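Side-chain contacts in nadb-ler3 (PDB 3WXB), which reduces carbonyl compounds with NADPH or NADH as hydride donor, as an enzyme of the short-chain dehydrogenase/reductase family: residues G41-L46 with V56-R61; D62-G65 with L71-L74. All blocks are in the same frame, centred on the assembly; numbering follows the deposited sequence.

Interaction 1: residues G41-L46 with V56-R61; sequences GFVQHL and VFATCR. With NDP (NADPH dihydro-nicotinamide-adenine-dinucleotide phosphate), chain C.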
# COMPACT_ATOMS: atom_id res chain seq x y z
N GLY A 41 -19.84 -1.09 -16.26
CA GLY A 41 -19.39 -0.28 -17.40
C GLY A 41 -18.35 -0.97 -18.28
O GLY A 41 -18.48 -1.02 -19.51
N PHE A 42 -17.31 -1.54 -17.67
CA PHE A 42 -16.33 -2.27 -18.43
C PHE A 42 -16.99 -3.34 -19.30
O PHE A 42 -16.66 -3.46 -20.51
CB PHE A 42 -15.25 -2.92 -17.55
CG PHE A 42 -14.07 -1.99 -17.28
CD1 PHE A 42 -13.26 -1.57 -18.34
CD2 PHE A 42 -13.78 -1.55 -15.99
CE1 PHE A 42 -12.19 -0.71 -18.11
CE2 PHE A 42 -12.71 -0.70 -15.73
CZ PHE A 42 -11.88 -0.28 -16.83
N VAL A 43 -17.91 -4.09 -18.71
CA VAL A 43 -18.58 -5.21 -19.44
C VAL A 43 -19.36 -4.71 -20.64
O VAL A 43 -19.17 -5.24 -21.76
CB VAL A 43 -19.41 -6.13 -18.50
CG1 VAL A 43 -20.35 -7.05 -19.31
CG2 VAL A 43 -18.40 -6.98 -17.69
N GLN A 44 -20.19 -3.70 -20.43
CA GLN A 44 -21.00 -3.11 -21.49
C GLN A 44 -20.12 -2.52 -22.63
O GLN A 44 -20.44 -2.64 -23.82
CB GLN A 44 -21.86 -1.98 -20.92
CG GLN A 44 -22.88 -2.42 -19.79
CD GLN A 44 -23.52 -1.28 -19.13
OE1 GLN A 44 -22.88 -0.22 -18.89
NE2 GLN A 44 -24.81 -1.43 -18.82
N HIS A 45 -19.04 -1.83 -22.26
CA HIS A 45 -18.16 -1.23 -23.26
C HIS A 45 -17.36 -2.26 -24.00
O HIS A 45 -17.14 -2.13 -25.25
CB HIS A 45 -17.27 -0.13 -22.63
CG HIS A 45 -18.01 1.15 -22.41
ND1 HIS A 45 -17.72 2.32 -23.09
CD2 HIS A 45 -19.02 1.46 -21.56
CE1 HIS A 45 -18.53 3.29 -22.67
NE2 HIS A 45 -19.33 2.79 -21.75
N LEU A 46 -16.92 -3.30 -23.28
CA LEU A 46 -16.20 -4.39 -23.93
C LEU A 46 -17.09 -5.11 -24.93
O LEU A 46 -16.61 -5.54 -26.00
CB LEU A 46 -15.68 -5.42 -22.94
CG LEU A 46 -14.25 -5.41 -22.34
CD1 LEU A 46 -13.22 -4.45 -22.96
CD2 LEU A 46 -14.24 -5.38 -20.80
N VAL A 56 -16.13 -12.48 -22.74
CA VAL A 56 -16.03 -11.52 -21.68
C VAL A 56 -16.47 -12.28 -20.43
O VAL A 56 -17.63 -12.71 -20.33
CB VAL A 56 -16.95 -10.33 -21.88
CG1 VAL A 56 -16.84 -9.40 -20.67
CG2 VAL A 56 -16.59 -9.60 -23.19
N PHE A 57 -15.53 -12.52 -19.53
CA PHE A 57 -15.84 -13.06 -18.23
C PHE A 57 -16.20 -11.93 -17.29
O PHE A 57 -15.41 -10.98 -17.05
CB PHE A 57 -14.68 -13.87 -17.71
CG PHE A 57 -14.34 -15.03 -18.59
CD1 PHE A 57 -15.02 -16.25 -18.45
CD2 PHE A 57 -13.37 -14.90 -19.61
CE1 PHE A 57 -14.70 -17.36 -19.32
CE2 PHE A 57 -13.06 -15.99 -20.46
CZ PHE A 57 -13.72 -17.20 -20.32
N ALA A 58 -17.40 -11.99 -16.74
CA ALA A 58 -17.78 -10.95 -15.80
C ALA A 58 -17.91 -11.62 -14.42
O ALA A 58 -18.75 -12.55 -14.26
CB ALA A 58 -19.08 -10.34 -16.24
N THR A 59 -17.11 -11.22 -13.43
CA THR A 59 -17.26 -11.89 -12.16
C THR A 59 -18.25 -11.13 -11.27
O THR A 59 -18.33 -9.88 -11.29
CB THR A 59 -15.94 -12.22 -11.43
OG1 THR A 59 -15.52 -11.11 -10.62
CG2 THR A 59 -14.81 -12.55 -12.46
N CYS A 60 -19.01 -11.89 -10.48
CA CYS A 60 -19.83 -11.30 -9.45
C CYS A 60 -20.12 -12.30 -8.33
O CYS A 60 -19.70 -13.46 -8.34
CB CYS A 60 -21.12 -10.69 -9.99
SG CYS A 60 -22.44 -11.92 -10.46
N ARG A 61 -20.83 -11.79 -7.35
CA ARG A 61 -21.25 -12.52 -6.18
C ARG A 61 -22.73 -12.66 -6.32
O ARG A 61 -23.39 -11.79 -6.86
CB ARG A 61 -20.99 -11.69 -4.95
CG ARG A 61 -19.62 -11.61 -4.49
CD ARG A 61 -19.46 -10.30 -3.87
NE ARG A 61 -18.83 -10.33 -2.59
CZ ARG A 61 -18.85 -9.34 -1.72
NH1 ARG A 61 -19.49 -8.23 -1.95
NH2 ARG A 61 -18.23 -9.50 -0.61
PA NDP C . -18.86 0.13 -6.40
O1A NDP C . -18.89 0.20 -4.91
O2A NDP C . -19.89 0.79 -7.10
O5B NDP C . -18.82 -1.28 -6.88
C5B NDP C . -17.99 -2.24 -6.16
C4B NDP C . -17.95 -3.49 -6.97
O4B NDP C . -16.87 -4.44 -6.44
C3B NDP C . -19.26 -4.31 -6.88
O3B NDP C . -19.29 -5.12 -8.12
C2B NDP C . -18.97 -5.24 -5.69
O2B NDP C . -19.80 -6.42 -5.66
C1B NDP C . -17.50 -5.64 -5.98
N9A NDP C . -16.83 -6.16 -4.67
C8A NDP C . -16.57 -5.53 -3.50
N7A NDP C . -16.00 -6.41 -2.66
C5A NDP C . -16.04 -7.61 -3.22
C6A NDP C . -15.63 -8.82 -2.81
N6A NDP C . -15.11 -8.94 -1.57
N1A NDP C . -15.72 -9.88 -3.62
C2A NDP C . -16.19 -9.73 -4.90
N3A NDP C . -16.64 -8.48 -5.31
C4A NDP C . -16.51 -7.45 -4.48
O3 NDP C . -17.37 0.72 -6.75
PN NDP C . -16.97 1.44 -8.14
O1N NDP C . -17.11 2.88 -7.94
O2N NDP C . -17.60 0.76 -9.29
O5D NDP C . -15.38 1.10 -8.06
C5D NDP C . -14.72 0.07 -8.82
C4D NDP C . -13.20 0.28 -8.69
O4D NDP C . -12.88 1.61 -9.07
C3D NDP C . -12.82 0.18 -7.18
O3D NDP C . -11.59 -0.54 -7.16
C2D NDP C . -12.64 1.57 -6.73
O2D NDP C . -11.71 1.66 -5.65
C1D NDP C . -12.12 2.24 -7.98
N1N NDP C . -12.33 3.71 -7.93
C2N NDP C . -13.61 4.29 -7.90
C3N NDP C . -13.75 5.68 -7.87
C7N NDP C . -15.01 6.31 -7.90
O7N NDP C . -15.06 7.54 -7.83
N7N NDP C . -16.11 5.53 -8.12
C4N NDP C . -12.61 6.50 -7.81
C5N NDP C . -11.32 5.96 -7.82
C6N NDP C . -11.16 4.56 -7.86
P2B NDP C . -21.20 -6.43 -4.78
O1X NDP C . -21.25 -7.89 -4.58
O2X NDP C . -22.14 -5.78 -5.71
O3X NDP C . -20.88 -5.66 -3.55

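Interaction 2: residues D62-G65 with L71-L74; sequences DPKG and LQKL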
# COMPACT_ATOMS: atom_id res chain seq x y z
N ASP A 62 -23.24 -13.73 -5.76
CA ASP A 62 -24.68 -13.99 -5.71
C ASP A 62 -25.22 -13.89 -7.13
O ASP A 62 -26.06 -13.07 -7.37
CB ASP A 62 -25.37 -12.91 -4.83
CG ASP A 62 -26.82 -13.28 -4.40
OD1 ASP A 62 -27.61 -12.38 -3.97
OD2 ASP A 62 -27.17 -14.45 -4.49
N PRO A 63 -24.69 -14.69 -8.10
CA PRO A 63 -25.04 -14.41 -9.52
C PRO A 63 -26.55 -14.48 -9.88
O PRO A 63 -27.00 -13.84 -10.82
CB PRO A 63 -24.23 -15.45 -10.32
CG PRO A 63 -23.72 -16.47 -9.30
CD PRO A 63 -23.77 -15.83 -7.94
N LYS A 64 -27.33 -15.23 -9.12
CA LYS A 64 -28.76 -15.21 -9.41
C LYS A 64 -29.50 -14.52 -8.32
O LYS A 64 -30.58 -14.93 -7.99
CB LYS A 64 -29.33 -16.63 -9.64
CG LYS A 64 -28.51 -17.83 -9.12
CD LYS A 64 -27.32 -18.13 -10.04
CE LYS A 64 -27.68 -18.23 -11.55
NZ LYS A 64 -28.97 -18.93 -11.83
N GLY A 65 -28.93 -13.46 -7.76
CA GLY A 65 -29.59 -12.69 -6.72
C GLY A 65 -29.84 -11.33 -7.31
O GLY A 65 -29.33 -11.04 -8.40
N LEU A 71 -26.70 -7.64 -15.04
CA LEU A 71 -25.71 -8.52 -15.70
C LEU A 71 -26.34 -9.71 -16.37
O LEU A 71 -25.92 -10.10 -17.46
CB LEU A 71 -24.69 -9.09 -14.72
CG LEU A 71 -23.21 -8.70 -14.71
CD1 LEU A 71 -22.36 -9.70 -13.83
CD2 LEU A 71 -22.54 -8.46 -16.15
N GLN A 72 -27.26 -10.36 -15.67
CA GLN A 72 -27.98 -11.51 -16.20
C GLN A 72 -28.77 -11.10 -17.44
O GLN A 72 -28.90 -11.86 -18.38
CB GLN A 72 -28.91 -12.08 -15.12
CG GLN A 72 -28.17 -12.82 -14.00
CD GLN A 72 -27.43 -14.06 -14.48
OE1 GLN A 72 -27.46 -14.41 -15.65
NE2 GLN A 72 -26.73 -14.72 -13.57
N LYS A 73 -29.30 -9.88 -17.43
CA LYS A 73 -30.04 -9.34 -18.57
C LYS A 73 -29.09 -9.32 -19.74
O LYS A 73 -29.30 -10.02 -20.73
CB LYS A 73 -30.45 -7.91 -18.27
CG LYS A 73 -31.83 -7.53 -18.67
CD LYS A 73 -32.41 -6.55 -17.63
CE LYS A 73 -33.01 -7.29 -16.43
NZ LYS A 73 -33.25 -6.43 -15.23
N LEU A 74 -27.98 -8.59 -19.58
CA LEU A 74 -26.94 -8.52 -20.60
C LEU A 74 -26.56 -9.88 -21.15
O LEU A 74 -26.42 -10.04 -22.38
CB LEU A 74 -25.68 -7.83 -20.05
CG LEU A 74 -25.54 -6.31 -20.11
CD1 LEU A 74 -24.15 -5.95 -19.53
CD2 LEU A 74 -25.72 -5.72 -21.56

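Interaction 1: residues G41-L46 with V56-R61
Val-43 reaches from helix 37-47 to two small side chains on strand 55-60, and apolar contacts from Val-43 and Leu-46 are all that joins the two segments directly. Val-43 CG2 lies 3.7 Å from Ala-58 CB and 4.1 Å from Val-56 CG1, so one methyl serves both strand residues. With CG1 anti to the backbone N (chi1 166°), CG2 is the branch left facing the strand. One helical turn on, Leu-46 adds a looser touch, its CB 4.3 Å from Val-56 CG2, while the leucine also packs on Val-29 and Val-31 of strand 28-31. No hydrogen bond crosses between helix and strand, whose short axes run nearly antiparallel at 164° and come within 9.5 Å. This is the first beta-alpha-beta unit of the Rossmann fold: strand 28-31, helix 37-47, strand 55-60.

The polar chemistry lies past the C-terminal end of the strand, where Arg-61 grips the cofactor. Its NH1 donates to O1X of the NADPH 2'-phosphate in a nearly straight bond (3.2 Å, 174°), and the phosphorus P2B lies at the edge of the guanidinium, in its plane. Cofactor C6A lies over one face of the guanidinium, displaced toward the guanidinium's rim, with Arg-61 CZ 3.4 Å away. Bends at chi2 and chi3 carry the chain round to this position, and the guanidinium has a second partner, Glu-87, in a salt bridge through NH2.

Such a split suits each end of the unit: a buried, purely apolar helix-strand face, and a strand end whose arginine meets the phosphate by charge and a hydrogen bond and lays its guanidinium against the adenine. The phosphate contact is consistent with recognition of NADPH, since NADH lacks that group.

Interaction 2: residues D62-G65 with L71-L74
The loop that links strand 55-60 to helix 69-77, on the adenine side of the Rossmann fold, turns through a type I beta turn from Asp-62 to Gly-65, and Gln-72 of the helix reaches back to hold it. The turn closes on itself with the backbone bond from Gly-65 N to Asp-62 O, 2.9 Å long. Across the contact there is one hydrogen bond: Gln-72 NE2 donates an N-H to Pro-63 O at 2.9 Å, nearly straight at 171°. The carbonyl oxygen sits almost in the amide plane of the glutamine, but the amide nitrogen stands well above the plane of the carbonyl, 56° out of it, and does not follow a lone pair.

The glutamine gets there by folding at chi2 (-63°), which turns the amide back toward the loop, and its CG is drawn in as well, 3.5 Å from Pro-63 O. Around the bond the packing is thin. Pro-63 CB and Lys-64 CE each lie 4.2 Å from Gln-72 NE2, the lysine chain bending at chi2, chi3 and chi4 to pass obliquely by the amide. Losing the amide of Gln-72, with an alanine here instead, would probably leave Pro-63 O without this side-chain donor and the turn less firmly tied to the helix.

The contact lies at the protein surface, with Lys-64 exposed and Pro-63 and Gln-72 partly so. Beneath it, Pro-63 rests on Pro-85 and Gln-72 on Ile-83, both at strand 81-85, an outermost strand of the sheet within this chain. From the same helix Leu-71 packs inward against Cys-60 of strand 55-60, and Leu-74 meets Leu-40 and Gln-44 of helix 37-47.

How the interactions relate
Interaction 1 comes first in the sequence, and the chain leads directly from it to interaction 2: strand 55-60 ends, the 62-65 turn follows Arg-61, and helix 69-77 comes next. Their centres lie about 11 Å apart, one buried and the other at the surface. Helix 69-77 joins them, with Leu-71 CD2 packing 3.9 Å from Ala-58 CB, and Leu-74 CD1 lying 4.0 Å from Val-43 CG1. Both helices therefore pack on the same side of the parallel sheet. Interaction 1 supplies a cofactor-binding arginine, and interaction 2 ties down the loop immediately after it, next to the adenine end of the NADPH site.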